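PDB 3QZB: putative superoxide reductase from Thermotoga maritima, which probably reduces superoxide to hydrogen peroxide at an iron centre, using electrons delivered by rubredoxin. Local coordinates for residues Phe18-His29 and Leu124-Glu134. Numbering follows the deposited sequence.
Sequences FIKTEDFKKEKH and LSYCNIHGLWE. With FE (Fe (III) ion), chain B.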
loop_
_atom_site.group_PDB
_atom_site.type_symbol
_atom_site.label_atom_id
_atom_site.label_comp_id
_atom_site.label_asym_id
_atom_site.label_seq_id
_atom_site.Cartn_x
_atom_site.Cartn_y
_atom_site.Cartn_z
ATOM N N PHE A 18 -6.871 -19.088 7.035
ATOM C CA PHE A 18 -6.615 -18.035 7.980
ATOM C C PHE A 18 -7.355 -16.763 7.673
ATOM O O PHE A 18 -6.940 -15.670 8.070
ATOM C CB PHE A 18 -5.083 -17.850 8.116
ATOM C CG PHE A 18 -4.456 -19.051 8.702
ATOM C CD1 PHE A 18 -4.388 -19.199 10.069
ATOM C CD2 PHE A 18 -4.023 -20.095 7.910
ATOM C CE1 PHE A 18 -3.903 -20.347 10.642
ATOM C CE2 PHE A 18 -3.520 -21.264 8.483
ATOM C CZ PHE A 18 -3.474 -21.382 9.850
ATOM N N ILE A 19 -8.456 -16.825 6.919
ATOM C CA ILE A 19 -9.354 -15.672 6.705
ATOM C C ILE A 19 -10.654 -16.047 7.354
ATOM O O ILE A 19 -11.271 -17.025 6.959
ATOM C CB ILE A 19 -9.571 -15.337 5.195
ATOM C CG1 ILE A 19 -8.237 -15.060 4.503
ATOM C CG2 ILE A 19 -10.556 -14.170 5.047
ATOM C CD1 ILE A 19 -8.350 -14.919 2.977
ATOM N N LYS A 20 -11.057 -15.300 8.364
ATOM C CA LYS A 20 -12.198 -15.645 9.171
ATOM C C LYS A 20 -13.429 -14.830 8.760
ATOM O O LYS A 20 -13.370 -13.660 8.464
ATOM C CB LYS A 20 -11.879 -15.424 10.642
ATOM C CG LYS A 20 -10.792 -16.342 11.141
ATOM C CD LYS A 20 -10.390 -16.225 12.615
ATOM C CE LYS A 20 -9.183 -17.137 12.929
ATOM N NZ LYS A 20 -9.482 -18.597 12.736
ATOM N N THR A 21 -14.576 -15.458 8.931
ATOM C CA THR A 21 -15.855 -14.813 8.836
ATOM C C THR A 21 -16.524 -14.832 10.219
ATOM O O THR A 21 -16.233 -15.662 11.084
ATOM C CB THR A 21 -16.769 -15.570 7.840
ATOM O OG1 THR A 21 -16.832 -16.960 8.207
ATOM C CG2 THR A 21 -16.262 -15.437 6.395
ATOM N N GLU A 22 -17.498 -13.997 10.399
ATOM C CA GLU A 22 -18.238 -14.069 11.607
ATOM C C GLU A 22 -19.340 -13.079 11.456
ATOM O O GLU A 22 -19.448 -12.364 10.474
ATOM C CB GLU A 22 -17.344 -13.772 12.826
ATOM C CG GLU A 22 -17.463 -14.756 14.032
ATOM C CD GLU A 22 -18.757 -15.546 14.076
ATOM O OE1 GLU A 22 -19.776 -15.032 14.559
ATOM O OE2 GLU A 22 -18.748 -16.706 13.613
ATOM N N ASP A 23 -20.203 -13.111 12.455
ATOM C CA ASP A 23 -21.292 -12.161 12.631
ATOM C C ASP A 23 -20.798 -10.911 13.312
ATOM O O ASP A 23 -20.336 -10.956 14.435
ATOM C CB ASP A 23 -22.292 -12.846 13.562
ATOM C CG ASP A 23 -23.580 -12.078 13.755
ATOM O OD1 ASP A 23 -23.669 -10.902 13.350
ATOM O OD2 ASP A 23 -24.533 -12.701 14.299
ATOM N N PHE A 24 -20.919 -9.771 12.650
ATOM C CA PHE A 24 -20.448 -8.506 13.233
ATOM C C PHE A 24 -21.148 -8.124 14.537
ATOM O O PHE A 24 -20.621 -7.347 15.318
ATOM C CB PHE A 24 -20.530 -7.358 12.220
ATOM C CG PHE A 24 -21.913 -6.821 11.992
ATOM C CD1 PHE A 24 -22.757 -7.401 11.070
ATOM C CD2 PHE A 24 -22.386 -5.750 12.758
ATOM C CE1 PHE A 24 -24.029 -6.902 10.858
ATOM C CE2 PHE A 24 -23.681 -5.264 12.564
ATOM C CZ PHE A 24 -24.488 -5.826 11.619
ATOM N N LYS A 25 -22.334 -8.695 14.768
ATOM C CA LYS A 25 -23.014 -8.469 16.037
ATOM C C LYS A 25 -22.362 -9.218 17.197
ATOM O O LYS A 25 -22.694 -8.965 18.354
ATOM C CB LYS A 25 -24.504 -8.839 15.923
ATOM C CG LYS A 25 -25.225 -7.939 14.932
ATOM C CD LYS A 25 -26.729 -8.188 14.801
ATOM C CE LYS A 25 -27.331 -7.085 13.892
ATOM N NZ LYS A 25 -28.824 -7.128 13.767
ATOM N N LYS A 26 -21.472 -10.170 16.893
ATOM C CA LYS A 26 -20.789 -10.983 17.891
ATOM C C LYS A 26 -19.288 -10.770 17.889
ATOM O O LYS A 26 -18.641 -11.134 18.847
ATOM C CB LYS A 26 -21.073 -12.460 17.613
ATOM C CG LYS A 26 -22.565 -12.792 17.800
ATOM C CD LYS A 26 -22.971 -14.236 17.522
ATOM C CE LYS A 26 -24.510 -14.421 17.756
ATOM N NZ LYS A 26 -25.036 -15.796 17.438
ATOM N N GLU A 27 -18.719 -10.217 16.823
ATOM C CA GLU A 27 -17.281 -10.232 16.574
ATOM C C GLU A 27 -16.832 -8.865 16.058
ATOM O O GLU A 27 -17.191 -8.468 14.928
ATOM C CB GLU A 27 -16.932 -11.348 15.596
ATOM C CG GLU A 27 -15.463 -11.359 15.147
ATOM C CD GLU A 27 -14.451 -11.367 16.288
ATOM O OE1 GLU A 27 -14.391 -12.427 16.991
ATOM O OE2 GLU A 27 -13.773 -10.353 16.457
ATOM N N LYS A 28 -16.045 -8.132 16.858
ATOM C CA LYS A 28 -15.578 -6.809 16.527
ATOM C C LYS A 28 -14.762 -6.761 15.231
ATOM O O LYS A 28 -14.700 -5.699 14.614
ATOM C CB LYS A 28 -14.746 -6.251 17.667
ATOM C CG LYS A 28 -13.449 -6.970 17.951
ATOM C CD LYS A 28 -12.600 -6.385 19.057
ATOM C CE LYS A 28 -13.186 -6.368 20.389
ATOM N NZ LYS A 28 -13.331 -7.768 20.840
ATOM N N HIS A 29 -14.089 -7.839 14.844
ATOM C CA HIS A 29 -13.195 -7.784 13.722
ATOM C C HIS A 29 -13.864 -7.829 12.353
ATOM O O HIS A 29 -13.181 -7.590 11.353
ATOM C CB HIS A 29 -12.184 -8.919 13.801
ATOM C CG HIS A 29 -11.159 -8.762 14.859
ATOM N ND1 HIS A 29 -11.230 -9.382 16.092
ATOM C CD2 HIS A 29 -10.059 -7.990 14.879
ATOM C CE1 HIS A 29 -10.156 -9.005 16.783
ATOM N NE2 HIS A 29 -9.450 -8.135 16.084
ATOM N N LEU A 124 -11.968 -7.332 2.846
ATOM C CA LEU A 124 -10.944 -8.073 3.607
ATOM C C LEU A 124 -10.279 -7.065 4.520
ATOM O O LEU A 124 -9.845 -5.997 4.094
ATOM C CB LEU A 124 -9.932 -8.654 2.652
ATOM C CG LEU A 124 -8.831 -9.562 3.250
ATOM C CD1 LEU A 124 -9.361 -10.848 3.705
ATOM C CD2 LEU A 124 -7.690 -9.738 2.244
ATOM N N SER A 125 -10.157 -7.404 5.812
ATOM C CA SER A 125 -9.485 -6.513 6.750
ATOM C C SER A 125 -8.439 -7.252 7.551
ATOM O O SER A 125 -8.501 -8.500 7.659
ATOM C CB SER A 125 -10.499 -5.830 7.663
ATOM O OG SER A 125 -11.238 -6.767 8.384
ATOM N N TYR A 126 -7.507 -6.515 8.118
ATOM C CA TYR A 126 -6.352 -7.078 8.796
ATOM C C TYR A 126 -6.107 -6.321 10.095
ATOM O O TYR A 126 -5.930 -5.116 10.096
ATOM C CB TYR A 126 -5.107 -6.962 7.881
ATOM C CG TYR A 126 -3.857 -7.523 8.508
ATOM C CD1 TYR A 126 -3.750 -8.864 8.840
ATOM C CD2 TYR A 126 -2.817 -6.705 8.807
ATOM C CE1 TYR A 126 -2.617 -9.341 9.490
ATOM C CE2 TYR A 126 -1.662 -7.167 9.454
ATOM C CZ TYR A 126 -1.596 -8.483 9.797
ATOM O OH TYR A 126 -0.495 -8.989 10.491
ATOM N N CYS A 127 -6.058 -7.099 11.191
ATOM C CA CYS A 127 -5.646 -6.633 12.516
ATOM C C CYS A 127 -4.204 -7.011 12.715
ATOM O O CYS A 127 -3.745 -8.055 12.265
ATOM C CB CYS A 127 -6.548 -7.296 13.554
ATOM S SG CYS A 127 -5.989 -6.869 15.246
ATOM N N ASN A 128 -3.457 -6.132 13.356
ATOM C CA ASN A 128 -2.016 -6.398 13.568
ATOM C C ASN A 128 -1.734 -7.618 14.455
ATOM O O ASN A 128 -0.628 -8.159 14.373
ATOM C CB ASN A 128 -1.255 -5.178 14.053
ATOM C CG ASN A 128 -1.503 -4.845 15.497
ATOM O OD1 ASN A 128 -2.590 -5.081 16.033
ATOM N ND2 ASN A 128 -0.501 -4.240 16.149
ATOM N N ILE A 129 -2.721 -8.092 15.243
ATOM C CA ILE A 129 -2.515 -9.279 16.055
ATOM C C ILE A 129 -3.585 -10.342 15.884
ATOM O O ILE A 129 -3.402 -11.457 16.343
ATOM C CB ILE A 129 -2.341 -8.916 17.574
ATOM C CG1 ILE A 129 -3.639 -8.410 18.179
ATOM C CG2 ILE A 129 -1.178 -7.967 17.737
ATOM C CD1 ILE A 129 -3.518 -7.980 19.650
ATOM N N HIS A 130 -4.728 -10.045 15.221
ATOM C CA HIS A 130 -5.804 -10.998 15.063
ATOM C C HIS A 130 -6.082 -11.384 13.597
ATOM O O HIS A 130 -7.159 -11.912 13.275
ATOM C CB HIS A 130 -7.104 -10.483 15.688
ATOM C CG HIS A 130 -7.002 -10.277 17.176
ATOM N ND1 HIS A 130 -7.196 -9.042 17.790
ATOM C CD2 HIS A 130 -6.763 -11.177 18.178
ATOM C CE1 HIS A 130 -7.068 -9.215 19.089
ATOM N NE2 HIS A 130 -6.811 -10.475 19.362
ATOM N N GLY A 131 -5.090 -11.157 12.735
ATOM C CA GLY A 131 -5.159 -11.676 11.380
ATOM C C GLY A 131 -6.273 -11.118 10.512
ATOM O O GLY A 131 -6.662 -9.951 10.625
ATOM N N LEU A 132 -6.673 -11.928 9.537
ATOM C CA LEU A 132 -7.535 -11.566 8.430
ATOM C C LEU A 132 -8.996 -11.945 8.670
ATOM O O LEU A 132 -9.320 -13.029 9.199
ATOM C CB LEU A 132 -7.078 -12.303 7.150
ATOM C CG LEU A 132 -5.708 -11.825 6.603
ATOM C CD1 LEU A 132 -5.262 -12.835 5.476
ATOM C CD2 LEU A 132 -5.745 -10.438 6.064
ATOM N N TRP A 133 -9.882 -11.088 8.137
ATOM C CA TRP A 133 -11.320 -11.190 8.274
ATOM C C TRP A 133 -11.959 -10.742 6.979
ATOM O O TRP A 133 -11.455 -9.840 6.311
ATOM C CB TRP A 133 -11.785 -10.246 9.422
ATOM C CG TRP A 133 -11.160 -10.625 10.717
ATOM C CD1 TRP A 133 -9.883 -10.328 11.125
ATOM C CD2 TRP A 133 -11.696 -11.490 11.718
ATOM N NE1 TRP A 133 -9.631 -10.925 12.335
ATOM C CE2 TRP A 133 -10.708 -11.677 12.689
ATOM C CE3 TRP A 133 -12.919 -12.150 11.859
ATOM C CZ2 TRP A 133 -10.937 -12.441 13.854
ATOM C CZ3 TRP A 133 -13.143 -12.907 12.985
ATOM C CH2 TRP A 133 -12.156 -13.083 13.953
ATOM N N GLU A 134 -13.113 -11.324 6.651
ATOM C CA GLU A 134 -13.819 -10.971 5.407
ATOM C C GLU A 134 -15.313 -10.911 5.557
ATOM O O GLU A 134 -15.898 -11.486 6.504
ATOM C CB GLU A 134 -13.455 -11.927 4.260
ATOM C CG GLU A 134 -13.972 -13.303 4.396
ATOM C CD GLU A 134 -13.651 -14.144 3.174
ATOM O OE1 GLU A 134 -13.786 -13.690 2.032
ATOM O OE2 GLU A 134 -13.374 -15.321 3.354
HETATM FE FE FE B . -7.681 -7.147 16.829
HETATM O O HOH W 1 -5.671 -14.819 10.332
HETATM O O HOH W 2 -13.587 -16.876 5.404
HETATM O O HOH W 3 -15.484 -11.760 9.265
HETATM O O HOH W 4 -18.468 -11.981 7.724
HETATM O O HOH W 5 -10.572 -6.933 11.038
#
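His29 and His130 meet at the iron(III) ion, which His29 takes through NE2 and His130 through ND1. Those two nitrogens stand 3.0 Å apart because they share the metal, not a hydrogen bond, and the ring planes are turned 66° to each other. Cys127 SG binds the iron at 2.3 Å; it lies at the edge of the His29 ring and also accepts the backbone N-H of Ile129. His57 and His63 complete the site, giving the four-histidine, one-cysteine iron centre of superoxide reductases, carried here on loops and, for Cys127, the end of strand 119-127 of an immunoglobulin-like beta-sandwich. Behind His29, Glu27 OE2 is gripped twice, by His29 ND1 at 2.7 Å from above the carboxylate plane and by the backbone N of His29 on the anti lone pair; with the metal bond, this fixes the ring's rotation.

Packing round Trp133 comes from both faces. His29 CB sits over one indole face, 3.3 Å from the centroid of the five-membered ring, and the imidazole continues as an offset stack, planes 12° apart. Lys20 CB makes a CH-pi contact with the opposite face, toward the rim, and Glu27 CG reaches Trp133 CZ3 at 3.5 Å. CG of Trp133 lies anti to the carbonyl carbon (chi1 -61°); this, with the turn about the next bond, brings NE1 above the carbonyl plane of His130, to whose O it donates in a bent bond. Were Trp133 an alanine, His130 O would probably lose that donor and a gap would open between His29 and Lys20.

Backbone bonds tie Lys20 parallel to strand 131-141: its N donates to Leu132 O, and its O accepts from Glu134 N. On the sheet face away from Trp133, Ile19 CG1 packs against Leu132 CD1 while CG2 touches Leu124 CD1 at 3.8 Å and flanks the Glu134 carboxylate, whose OE1 accepts from Leu15 N of a second subunit.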